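UDP-N-acetylglucosamine 2-epimerase (Listeria monocytogenes, PDB 3OT5) probably interconverts UDP-N-acetylglucosamine and UDP-N-acetylmannosamine by inverting the configuration at C2 of the sugar. Local coordinates at residues 171-176 and 191-196; 195-200 and 382-387; 141-146 and 164-169; 175-180 and 373-378. All blocks are in the same frame, centred on the assembly; numbering follows the deposited sequence. Where two conformers were deposited one is given.

Contacts 1 to 3 lie on the seven-stranded parallel sheet of one Rossmann-like domain, and contact 4 at the turn leaving it. Contact 3 covers strand 140-144 with helix 159-169, contact 1 adds the next two strands, and contact 2 lays the last helix of the chain, 380-392, against the loop leaving strand 194-196. Contacts 1 and 2 share F195 and V196, their centres about 9 Å apart, and S175 O probably bonds T197 N at 2.8 Å. Contact 4, centred about 10 Å from contact 2, is tied to it by the salt bridge R383 NH2 to D377 OD2 at 2.8 Å. In this family the active site lies between two domains; contact 4 is nearest the chain's centre.

Contact 1. Residues 171-176 and 191-196; sequences DIHFSP and PATIFV
H173 is bracketed by backbone bonds to T193 and F195 in the parallel pairing of the beta-alpha-beta unit formed by strand 172-175, helix 178-186 and strand 194-196, the last being an outermost strand of the Rossmann-like sheet. H173 N reaches T193 O at 2.9 Å in an almost straight bond (175°), and F195 N returns to H173 O at 2.8 Å. S175 N meets F195 O at 2.8 Å in a more bent bond (135°), its donor tilted out of the carbonyl plane. On the F174 and F195 side, I172 carries the apolar contact: CG1 stands anti to the backbone N (chi1 -177°) and the chain runs on extended, bringing CD1 to 3.7 Å from CE2 of the F195 ring. H173 O lies at the edge of that same ring. Helix 380-392 packs against both phenylalanines. The other side of the sheet bears H173, I194, S175 and V196. There S175 OG rests 3.5 Å from I194 CG2 while its hydrogen bond goes to A146 O, and V196 CG1 lies near P176 O. The H173 imidazole runs alongside the T193 side chain, with CD2 of H173 beside OG1 of T193. A water in the imidazole plane, 3.1 Å from H173 NE2, donates to T193 OG1 at 2.6 Å, and that hydroxyl also bonds D190 O.

Contact 2. Residues 195-200 and 382-387; sequences FVTGNT and NRILAA
T197 and R383 bring their CA atoms to 5.7 Å, and one helical turn further on the CA of A387 lies 7.4 Å from that of F195, as the chain leaving the edge strand runs across the side of helix 380-392. A387 CB sits squarely over the centre of the F195 ring, 4.0 Å from its centroid and 8° off the normal, a CH-pi contact on the face. T197 sets its methyl against the helix: CG2, anti to the carbonyl carbon, lies 3.9 Å from I384 CG1 and 4.1 Å from R383 CB. The T197 hydroxyl turns to carbonyls instead, bonding S175 O with G198 O also close. Helix 380-392 is the last of the chain and follows the strands of the second Rossmann-like domain, yet it packs here on the first, a return crossing characteristic of the GT-B architecture of this family. I384 extends CD1 to 3.7 Å from T200 CG2, the two side chains meeting at about a right angle, while T200 OG1 bonds K42 O. The straight R383 chain runs antiparallel to the T197 side chain, and its NH1 makes a weak bond to T197 O at 3.4 Å. Its stronger polar partner is D377, held through NH2 in a salt bridge. A diethylene glycol molecule, probably from the crystallisation liquor, lies close to the R383 side chain.

Contact 3. Residues 141-146 and 164-169; sequences LGHVEA and QLTGVM
L141 reaches from its strand to M169 in the last turn of helix 159-169. Its CB lies 4.1 Å from M169 O; CG, trans to the backbone N (chi1 -178°), directs the branch at the helix, and CD2 ends 3.8 Å from M169 CB and equally near M169 C, with T166 O at the limit of contact. The L141 side chain also touches V120 and T134. M169 crosses the leucine obliquely, and its side chain also packs on F128 of helix 125-136. This is the strand-to-helix half of the beta-alpha-beta unit 140-144, 159-169, 172-175: the helix runs back over the sheet at 140° to the strand, the short axes 8.6 Å apart. Two residues along the strand, H143 turns one ring face toward the helix. T166 CG2 stands over that imidazole face; the modelled closeness is doubtful. The two side chains meet at about a right angle. With CG2 anti to the backbone N the methyl faces the ring, while T166 OG1 bonds N162 O in its own helix. H143 NE2 bonds G122 O, which probably helps to hold the rotation of the ring.

Contact 4. Residues 175-180 and 373-378; sequences SPTKQA and NPYGDG
P176 and T177 meet the turn around Y375 where the chain passes from strand 172-175 into helix 178-186. P176 comes first: its carbonyl O stands 4.2 Å from Y375 O, two acceptors without a bond between them. T177 carries the side-chain contact. Its CG2 approaches the Y375 ring obliquely, 3.7 Å from CD1 and 4.0 Å from CE1, the two side chains running alongside in the same direction. With chi1 at 62°, the T177 hydroxyl turns from the ring to the start of the helix, where OG1 accepts from A180 N at 3.2 Å in a nearly straight bond (164°): T177 is the N-cap of helix 178-186. Facing it, N373 to G376 form a type I turn. N373 OD1 adds an Asx turn by accepting from Y375 N at 3.2 Å, the donor well above the side-chain carbonyl plane. The Y375 hydroxyl bonds E334 and G335 at the start of helix 333-338, so the tyrosine joins this loop to the second domain. Across the two segments no hydrogen bond forms; methyl against ring gives a contact of weak directionality, and the position of each partner is probably set largely by the T177 cap, the N373 turn and the bonds of the tyrosine hydroxyl.

Contact 1. Residues 171-176 and 191-196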
loop_
_atom_site.group_PDB
_atom_site.type_symbol
_atom_site.label_atom_id
_atom_site.label_comp_id
_atom_site.label_asym_id
_atom_site.label_seq_id
_atom_site.Cartn_x
_atom_site.Cartn_y
_atom_site.Cartn_z
ATOM N N ASP A 171 9.962 5.823 18.747
ATOM C CA ASP A 171 10.571 4.998 19.767
ATOM C C ASP A 171 10.633 3.569 19.268
ATOM O O ASP A 171 11.473 2.814 19.683
ATOM C CB ASP A 171 9.732 5.059 21.025
ATOM C CG ASP A 171 9.698 6.432 21.605
ATOM O OD1 ASP A 171 10.785 6.953 21.927
ATOM O OD2 ASP A 171 8.596 6.972 21.767
ATOM N N ILE A 172 9.731 3.210 18.365
ATOM C CA ILE A 172 9.697 1.866 17.821
ATOM C C ILE A 172 9.319 1.959 16.339
ATOM O O ILE A 172 8.422 2.710 15.939
ATOM C CB ILE A 172 8.800 0.941 18.701
ATOM C CG1 ILE A 172 8.804 -0.497 18.193
ATOM C CG2 ILE A 172 7.391 1.483 18.801
ATOM C CD1 ILE A 172 8.186 -1.473 19.207
ATOM N N HIS A 173 10.063 1.219 15.527
ATOM C CA HIS A 173 9.911 1.260 14.094
ATOM C C HIS A 173 9.494 -0.083 13.565
ATOM O O HIS A 173 10.097 -1.112 13.893
ATOM C CB HIS A 173 11.254 1.639 13.471
ATOM C CG HIS A 173 11.871 2.856 14.077
ATOM N ND1 HIS A 173 11.745 4.112 13.525
ATOM C CD2 HIS A 173 12.603 3.010 15.204
ATOM C CE1 HIS A 173 12.389 4.986 14.277
ATOM N NE2 HIS A 173 12.910 4.345 15.310
ATOM N N PHE A 174 8.467 -0.063 12.737
ATOM C CA PHE A 174 7.959 -1.261 12.143
ATOM C C PHE A 174 8.266 -1.094 10.659
ATOM O O PHE A 174 7.547 -0.437 9.934
ATOM C CB PHE A 174 6.466 -1.394 12.454
ATOM C CG PHE A 174 6.139 -1.203 13.919
ATOM C CD1 PHE A 174 6.485 -2.162 14.852
ATOM C CD2 PHE A 174 5.483 -0.055 14.355
ATOM C CE1 PHE A 174 6.183 -1.999 16.183
ATOM C CE2 PHE A 174 5.166 0.118 15.685
ATOM C CZ PHE A 174 5.529 -0.854 16.613
ATOM N N SER A 175 9.396 -1.649 10.235
ATOM C CA SER A 175 9.830 -1.540 8.853
ATOM C C SER A 175 9.144 -2.578 7.992
ATOM O O SER A 175 8.874 -3.684 8.446
ATOM C CB SER A 175 11.345 -1.716 8.755
ATOM O OG SER A 175 12.016 -0.695 9.474
ATOM N N PRO A 176 8.842 -2.218 6.750
ATOM C CA PRO A 176 8.195 -3.191 5.913
ATOM C C PRO A 176 9.202 -4.161 5.320
ATOM O O PRO A 176 8.836 -5.284 4.995
ATOM C CB PRO A 176 7.565 -2.336 4.815
ATOM C CG PRO A 176 8.498 -1.205 4.672
ATOM C CD PRO A 176 9.001 -0.924 6.065
ATOM N N PRO A 191 19.109 -0.867 17.044
ATOM C CA PRO A 191 18.577 -2.104 16.457
ATOM C C PRO A 191 17.437 -2.727 17.271
ATOM O O PRO A 191 16.498 -3.256 16.699
ATOM C CB PRO A 191 19.790 -3.061 16.448
ATOM C CG PRO A 191 21.009 -2.185 16.581
ATOM C CD PRO A 191 20.573 -0.923 17.266
ATOM N N ALA A 192 17.532 -2.679 18.597
ATOM C CA ALA A 192 16.494 -3.240 19.461
ATOM C C ALA A 192 15.120 -2.572 19.271
ATOM O O ALA A 192 14.099 -3.117 19.690
ATOM C CB ALA A 192 16.920 -3.154 20.927
ATOM N N THR A 193 15.086 -1.405 18.637
ATOM C CA THR A 193 13.818 -0.707 18.431
ATOM C C THR A 193 13.206 -0.883 17.022
ATOM O O THR A 193 12.099 -0.395 16.760
ATOM C CB THR A 193 13.987 0.794 18.707
ATOM O OG1 THR A 193 14.849 1.373 17.723
ATOM C CG2 THR A 193 14.563 1.023 20.117
ATOM N N ILE A 194 13.902 -1.581 16.128
ATOM C CA ILE A 194 13.400 -1.769 14.760
ATOM C C ILE A 194 12.932 -3.194 14.513
ATOM O O ILE A 194 13.633 -4.164 14.839
ATOM C CB ILE A 194 14.483 -1.464 13.711
ATOM C CG1 ILE A 194 15.099 -0.080 13.928
ATOM C CG2 ILE A 194 13.895 -1.550 12.311
ATOM C CD1 ILE A 194 16.368 0.114 13.124
ATOM N N PHE A 195 11.760 -3.326 13.899
ATOM C CA PHE A 195 11.220 -4.642 13.593
ATOM C C PHE A 195 10.756 -4.721 12.145
ATOM O O PHE A 195 9.891 -3.962 11.742
ATOM C CB PHE A 195 10.034 -4.962 14.510
ATOM C CG PHE A 195 10.384 -5.015 15.962
ATOM C CD1 PHE A 195 10.722 -6.225 16.563
ATOM C CD2 PHE A 195 10.388 -3.865 16.734
ATOM C CE1 PHE A 195 11.050 -6.280 17.901
ATOM C CE2 PHE A 195 10.718 -3.915 18.089
ATOM C CZ PHE A 195 11.043 -5.122 18.668
ATOM N N VAL A 196 11.346 -5.631 11.366
ATOM C CA VAL A 196 10.927 -5.839 9.993
ATOM C C VAL A 196 9.684 -6.686 10.167
ATOM O O VAL A 196 9.754 -7.849 10.531
ATOM C CB VAL A 196 11.955 -6.612 9.136
ATOM C CG1 VAL A 196 11.419 -6.778 7.679
ATOM C CG2 VAL A 196 13.295 -5.904 9.131
HETATM O O HOH W 1 14.426 3.909 17.984
#

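Contact 2. Residues 195-200 and 382-387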
loop_
_atom_site.group_PDB
_atom_site.type_symbol
_atom_site.label_atom_id
_atom_site.label_comp_id
_atom_site.label_asym_id
_atom_site.label_seq_id
_atom_site.Cartn_x
_atom_site.Cartn_y
_atom_site.Cartn_z
ATOM N N PHE A 195 11.760 -3.326 13.899
ATOM C CA PHE A 195 11.220 -4.642 13.593
ATOM C C PHE A 195 10.756 -4.721 12.145
ATOM O O PHE A 195 9.891 -3.962 11.742
ATOM C CB PHE A 195 10.034 -4.962 14.510
ATOM C CG PHE A 195 10.384 -5.015 15.962
ATOM C CD1 PHE A 195 10.722 -6.225 16.563
ATOM C CD2 PHE A 195 10.388 -3.865 16.734
ATOM C CE1 PHE A 195 11.050 -6.280 17.901
ATOM C CE2 PHE A 195 10.718 -3.915 18.089
ATOM C CZ PHE A 195 11.043 -5.122 18.668
ATOM N N VAL A 196 11.346 -5.631 11.366
ATOM C CA VAL A 196 10.927 -5.839 9.993
ATOM C C VAL A 196 9.684 -6.686 10.167
ATOM O O VAL A 196 9.754 -7.849 10.531
ATOM C CB VAL A 196 11.955 -6.612 9.136
ATOM C CG1 VAL A 196 11.419 -6.778 7.679
ATOM C CG2 VAL A 196 13.295 -5.904 9.131
ATOM N N THR A 197 8.540 -6.085 9.903
ATOM C CA THR A 197 7.261 -6.742 10.082
ATOM C C THR A 197 6.535 -7.084 8.793
ATOM O O THR A 197 5.594 -7.882 8.797
ATOM C CB THR A 197 6.344 -5.762 10.817
ATOM O OG1 THR A 197 6.186 -4.591 10.005
ATOM C CG2 THR A 197 6.960 -5.363 12.159
ATOM N N GLY A 198 6.983 -6.501 7.689
ATOM C CA GLY A 198 6.285 -6.666 6.410
ATOM C C GLY A 198 5.355 -5.462 6.308
ATOM O O GLY A 198 5.308 -4.622 7.211
ATOM N N ASN A 199 4.593 -5.413 5.223
ATOM C CA ASN A 199 3.659 -4.329 4.942
ATOM C C ASN A 199 2.219 -4.658 5.347
ATOM O O ASN A 199 1.672 -5.660 4.888
ATOM C CB ASN A 199 3.707 -4.043 3.435
ATOM C CG ASN A 199 2.730 -2.969 3.002
ATOM O OD1 ASN A 199 1.920 -2.483 3.799
ATOM N ND2 ASN A 199 2.792 -2.598 1.728
ATOM N N THR A 200 1.599 -3.833 6.200
ATOM C CA THR A 200 0.195 -4.089 6.599
ATOM C C THR A 200 -0.826 -4.074 5.437
ATOM O O THR A 200 -1.923 -4.620 5.564
ATOM C CB THR A 200 -0.283 -3.138 7.721
ATOM O OG1 THR A 200 -0.129 -1.775 7.313
ATOM C CG2 THR A 200 0.514 -3.379 9.019
ATOM N N ASN A 382 0.236 -8.638 13.294
ATOM C CA ASN A 382 0.520 -9.521 14.415
ATOM C C ASN A 382 1.921 -9.291 14.938
ATOM O O ASN A 382 2.131 -9.235 16.148
ATOM C CB ASN A 382 0.311 -10.969 13.990
ATOM C CG ASN A 382 -1.100 -11.225 13.543
ATOM O OD1 ASN A 382 -1.339 -11.525 12.378
ATOM N ND2 ASN A 382 -2.060 -10.997 14.438
ATOM N N ARG A 383 2.879 -9.149 14.030
ATOM C CA ARG A 383 4.258 -8.867 14.426
ATOM C C ARG A 383 4.327 -7.488 15.087
ATOM O O ARG A 383 5.021 -7.304 16.071
ATOM C CB ARG A 383 5.207 -8.938 13.228
ATOM C CG ARG A 383 5.303 -10.347 12.588
ATOM C CD ARG A 383 6.361 -10.409 11.501
ATOM N NE ARG A 383 6.371 -11.719 10.853
ATOM C CZ ARG A 383 5.632 -12.045 9.794
ATOM N NH1 ARG A 383 4.828 -11.162 9.229
ATOM N NH2 ARG A 383 5.708 -13.254 9.290
ATOM N N ILE A 384 3.589 -6.520 14.560
ATOM C CA ILE A 384 3.601 -5.183 15.161
ATOM C C ILE A 384 3.096 -5.271 16.611
ATOM O O ILE A 384 3.752 -4.774 17.521
ATOM C CB ILE A 384 2.794 -4.155 14.333
ATOM C CG1 ILE A 384 3.484 -3.894 12.994
ATOM C CG2 ILE A 384 2.645 -2.807 15.088
ATOM C CD1 ILE A 384 2.677 -2.992 12.044
ATOM N N LEU A 385 1.957 -5.931 16.823
ATOM C CA LEU A 385 1.392 -6.055 18.166
ATOM C C LEU A 385 2.323 -6.802 19.106
ATOM O O LEU A 385 2.514 -6.377 20.237
ATOM C CB LEU A 385 0.011 -6.718 18.162
ATOM C CG LEU A 385 -1.117 -5.941 17.476
ATOM C CD1 LEU A 385 -2.456 -6.646 17.742
ATOM C CD2 LEU A 385 -1.173 -4.496 17.973
ATOM N N ALA A 386 2.909 -7.899 18.638
ATOM C CA ALA A 386 3.831 -8.669 19.476
ATOM C C ALA A 386 4.987 -7.759 19.862
ATOM O O ALA A 386 5.470 -7.798 20.988
ATOM C CB ALA A 386 4.330 -9.921 18.751
ATOM N N ALA A 387 5.413 -6.927 18.918
ATOM C CA ALA A 387 6.485 -5.984 19.158
ATOM C C ALA A 387 6.071 -5.010 20.282
ATOM O O ALA A 387 6.813 -4.785 21.246
ATOM C CB ALA A 387 6.804 -5.228 17.861
#

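Contact 3. Residues 141-146 and 164-169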
loop_
_atom_site.group_PDB
_atom_site.type_symbol
_atom_site.label_atom_id
_atom_site.label_comp_id
_atom_site.label_asym_id
_atom_site.label_seq_id
_atom_site.Cartn_x
_atom_site.Cartn_y
_atom_site.Cartn_z
ATOM N N LEU A 141 6.034 6.603 20.745
ATOM C CA LEU A 141 5.654 6.747 19.351
ATOM C C LEU A 141 6.077 5.534 18.543
ATOM O O LEU A 141 7.250 5.161 18.521
ATOM C CB LEU A 141 6.306 8.002 18.748
ATOM C CG LEU A 141 5.945 8.313 17.292
ATOM C CD1 LEU A 141 4.440 8.439 17.115
ATOM C CD2 LEU A 141 6.639 9.590 16.827
ATOM N N GLY A 142 5.108 4.925 17.879
ATOM C CA GLY A 142 5.363 3.772 17.044
ATOM C C GLY A 142 5.155 4.217 15.609
ATOM O O GLY A 142 4.169 4.904 15.303
ATOM N N HIS A 143 6.067 3.817 14.730
ATOM C CA HIS A 143 5.996 4.211 13.320
ATOM C C HIS A 143 5.771 2.997 12.432
ATOM O O HIS A 143 6.656 2.146 12.274
ATOM C CB HIS A 143 7.268 4.990 12.993
ATOM C CG HIS A 143 7.270 5.659 11.656
ATOM N ND1 HIS A 143 8.433 5.951 10.980
ATOM C CD2 HIS A 143 6.258 6.039 10.843
ATOM C CE1 HIS A 143 8.139 6.541 9.838
ATOM N NE2 HIS A 143 6.825 6.597 9.726
ATOM N N VAL A 144 4.555 2.908 11.883
ATOM C CA VAL A 144 4.169 1.808 11.010
ATOM C C VAL A 144 4.665 2.165 9.627
ATOM O O VAL A 144 4.425 3.264 9.174
ATOM C CB VAL A 144 2.652 1.593 11.000
ATOM C CG1 VAL A 144 2.294 0.448 10.078
ATOM C CG2 VAL A 144 2.147 1.315 12.427
ATOM N N GLU A 145 5.324 1.210 8.950
ATOM C CA GLU A 145 5.937 1.433 7.639
ATOM C C GLU A 145 7.073 2.441 7.839
ATOM O O GLU A 145 7.094 3.536 7.255
ATOM C CB GLU A 145 4.940 1.885 6.561
ATOM C CG GLU A 145 5.607 2.085 5.205
ATOM C CD GLU A 145 4.648 2.488 4.099
ATOM O OE1 GLU A 145 4.683 3.683 3.732
ATOM O OE2 GLU A 145 3.843 1.640 3.628
ATOM N N ALA A 146 8.035 2.023 8.660
ATOM C CA ALA A 146 9.170 2.838 9.036
ATOM C C ALA A 146 10.418 2.620 8.227
ATOM O O ALA A 146 10.780 1.481 7.903
ATOM C CB ALA A 146 9.505 2.579 10.529
ATOM N N GLN A 164 11.640 10.908 7.621
ATOM C CA GLN A 164 12.906 11.052 8.315
ATOM C C GLN A 164 12.656 11.700 9.675
ATOM O O GLN A 164 13.212 11.257 10.672
ATOM C CB GLN A 164 13.934 11.843 7.527
ATOM C CG GLN A 164 14.556 11.108 6.364
ATOM C CD GLN A 164 15.704 11.903 5.751
ATOM O OE1 GLN A 164 16.440 12.571 6.465
ATOM N NE2 GLN A 164 15.873 11.812 4.433
ATOM N N LEU A 165 11.805 12.725 9.724
ATOM C CA LEU A 165 11.505 13.401 10.988
ATOM C C LEU A 165 10.790 12.440 11.923
ATOM O O LEU A 165 11.141 12.322 13.100
ATOM C CB LEU A 165 10.668 14.665 10.767
ATOM C CG LEU A 165 11.386 15.793 9.996
ATOM C CD1 LEU A 165 10.436 16.911 9.705
ATOM C CD2 LEU A 165 12.582 16.310 10.785
ATOM N N THR A 166 9.773 11.770 11.403
ATOM C CA THR A 166 9.046 10.782 12.183
ATOM C C THR A 166 10.031 9.750 12.700
ATOM O O THR A 166 9.948 9.327 13.848
ATOM C CB THR A 166 7.946 10.112 11.359
ATOM O OG1 THR A 166 6.943 11.089 11.052
ATOM C CG2 THR A 166 7.320 8.959 12.141
ATOM N N GLY A 167 10.993 9.382 11.851
ATOM C CA GLY A 167 12.021 8.424 12.219
ATOM C C GLY A 167 12.865 8.837 13.420
ATOM O O GLY A 167 13.280 7.988 14.200
ATOM N N VAL A 168 13.136 10.121 13.599
ATOM C CA VAL A 168 13.946 10.509 14.747
ATOM C C VAL A 168 13.086 10.508 16.008
ATOM O O VAL A 168 13.561 10.151 17.091
ATOM C CB VAL A 168 14.651 11.884 14.572
ATOM C CG1 VAL A 168 15.438 11.904 13.275
ATOM C CG2 VAL A 168 13.654 13.013 14.599
ATOM N N MET A 169 11.810 10.868 15.863
ATOM C CA MET A 169 10.907 10.933 17.002
ATOM C C MET A 169 10.418 9.571 17.454
ATOM O O MET A 169 10.134 9.376 18.625
ATOM C CB MET A 169 9.703 11.810 16.673
ATOM C CG MET A 169 10.076 13.237 16.376
ATOM S SD MET A 169 8.638 14.227 15.980
ATOM C CE MET A 169 8.068 13.463 14.470
#

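Contact 4. Residues 175-180 and 373-378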
loop_
_atom_site.group_PDB
_atom_site.type_symbol
_atom_site.label_atom_id
_atom_site.label_comp_id
_atom_site.label_asym_id
_atom_site.label_seq_id
_atom_site.Cartn_x
_atom_site.Cartn_y
_atom_site.Cartn_z
ATOM N N SER A 175 9.396 -1.649 10.235
ATOM C CA SER A 175 9.830 -1.540 8.853
ATOM C C SER A 175 9.144 -2.578 7.992
ATOM O O SER A 175 8.874 -3.684 8.446
ATOM C CB SER A 175 11.345 -1.716 8.755
ATOM O OG SER A 175 12.016 -0.695 9.474
ATOM N N PRO A 176 8.842 -2.218 6.750
ATOM C CA PRO A 176 8.195 -3.191 5.913
ATOM C C PRO A 176 9.202 -4.161 5.320
ATOM O O PRO A 176 8.836 -5.284 4.995
ATOM C CB PRO A 176 7.565 -2.336 4.815
ATOM C CG PRO A 176 8.498 -1.205 4.672
ATOM C CD PRO A 176 9.001 -0.924 6.065
ATOM N N THR A 177 10.460 -3.747 5.218
ATOM C CA THR A 177 11.483 -4.594 4.618
ATOM C C THR A 177 12.821 -4.508 5.324
ATOM O O THR A 177 13.057 -3.625 6.164
ATOM C CB THR A 177 11.737 -4.185 3.156
ATOM O OG1 THR A 177 12.215 -2.833 3.118
ATOM C CG2 THR A 177 10.456 -4.289 2.329
ATOM N N LYS A 178 13.702 -5.437 4.958
ATOM C CA LYS A 178 15.030 -5.490 5.517
ATOM C C LYS A 178 15.738 -4.179 5.172
ATOM O O LYS A 178 16.430 -3.601 6.021
ATOM C CB LYS A 178 15.805 -6.700 4.977
ATOM C CG LYS A 178 17.184 -6.890 5.626
ATOM C CD LYS A 178 17.932 -8.098 5.059
ATOM C CE LYS A 178 19.319 -8.258 5.702
ATOM N NZ LYS A 178 20.074 -9.465 5.191
ATOM N N GLN A 179 15.530 -3.713 3.933
ATOM C CA GLN A 179 16.126 -2.468 3.435
ATOM C C GLN A 179 15.759 -1.284 4.294
ATOM O O GLN A 179 16.608 -0.490 4.641
ATOM C CB GLN A 179 15.651 -2.189 2.010
ATOM C CG GLN A 179 16.218 -0.909 1.354
ATOM C CD GLN A 179 17.737 -0.917 1.232
ATOM O OE1 GLN A 179 18.458 -0.722 2.213
ATOM N NE2 GLN A 179 18.227 -1.077 0.004
ATOM N N ALA A 180 14.477 -1.149 4.606
ATOM C CA ALA A 180 14.009 -0.044 5.441
ATOM C C ALA A 180 14.674 -0.095 6.815
ATOM O O ALA A 180 14.951 0.949 7.421
ATOM C CB ALA A 180 12.487 -0.088 5.580
ATOM N N ASN A 373 6.512 -13.234 -1.498
ATOM C CA ASN A 373 6.347 -11.782 -1.505
ATOM C C ASN A 373 7.285 -11.183 -0.477
ATOM O O ASN A 373 7.109 -11.393 0.723
ATOM C CB ASN A 373 4.903 -11.391 -1.203
ATOM C CG ASN A 373 4.641 -9.895 -1.405
ATOM O OD1 ASN A 373 5.522 -9.133 -1.835
ATOM N ND2 ASN A 373 3.421 -9.477 -1.104
ATOM N N PRO A 374 8.290 -10.423 -0.935
ATOM C CA PRO A 374 9.239 -9.850 0.012
ATOM C C PRO A 374 8.680 -8.704 0.830
ATOM O O PRO A 374 9.321 -8.273 1.777
ATOM C CB PRO A 374 10.350 -9.325 -0.899
ATOM C CG PRO A 374 9.673 -8.992 -2.149
ATOM C CD PRO A 374 8.575 -9.994 -2.315
ATOM N N TYR A 375 7.494 -8.219 0.479
ATOM C CA TYR A 375 6.901 -7.079 1.190
ATOM C C TYR A 375 5.948 -7.469 2.317
ATOM O O TYR A 375 5.419 -6.591 3.012
ATOM C CB TYR A 375 6.223 -6.147 0.194
ATOM C CG TYR A 375 7.209 -5.654 -0.836
ATOM C CD1 TYR A 375 8.140 -4.677 -0.509
ATOM C CD2 TYR A 375 7.229 -6.176 -2.117
ATOM C CE1 TYR A 375 9.061 -4.236 -1.427
ATOM C CE2 TYR A 375 8.149 -5.729 -3.059
ATOM C CZ TYR A 375 9.061 -4.758 -2.701
ATOM O OH TYR A 375 9.990 -4.306 -3.603
ATOM N N GLY A 376 5.749 -8.774 2.510
ATOM C CA GLY A 376 4.881 -9.256 3.580
ATOM C C GLY A 376 4.086 -10.509 3.267
ATOM O O GLY A 376 3.817 -10.808 2.106
ATOM N N ASP A 377 3.701 -11.224 4.320
ATOM C CA ASP A 377 2.910 -12.445 4.212
ATOM C C ASP A 377 1.473 -12.218 4.688
ATOM O O ASP A 377 0.671 -13.152 4.699
ATOM C CB ASP A 377 3.544 -13.574 5.026
ATOM C CG ASP A 377 3.629 -13.260 6.524
ATOM O OD1 ASP A 377 3.323 -12.116 6.955
ATOM O OD2 ASP A 377 4.034 -14.167 7.275
ATOM N N GLY A 378 1.148 -10.991 5.089
ATOM C CA GLY A 378 -0.207 -10.680 5.550
ATOM C C GLY A 378 -0.369 -10.738 7.061
ATOM O O GLY A 378 -1.490 -10.702 7.584
#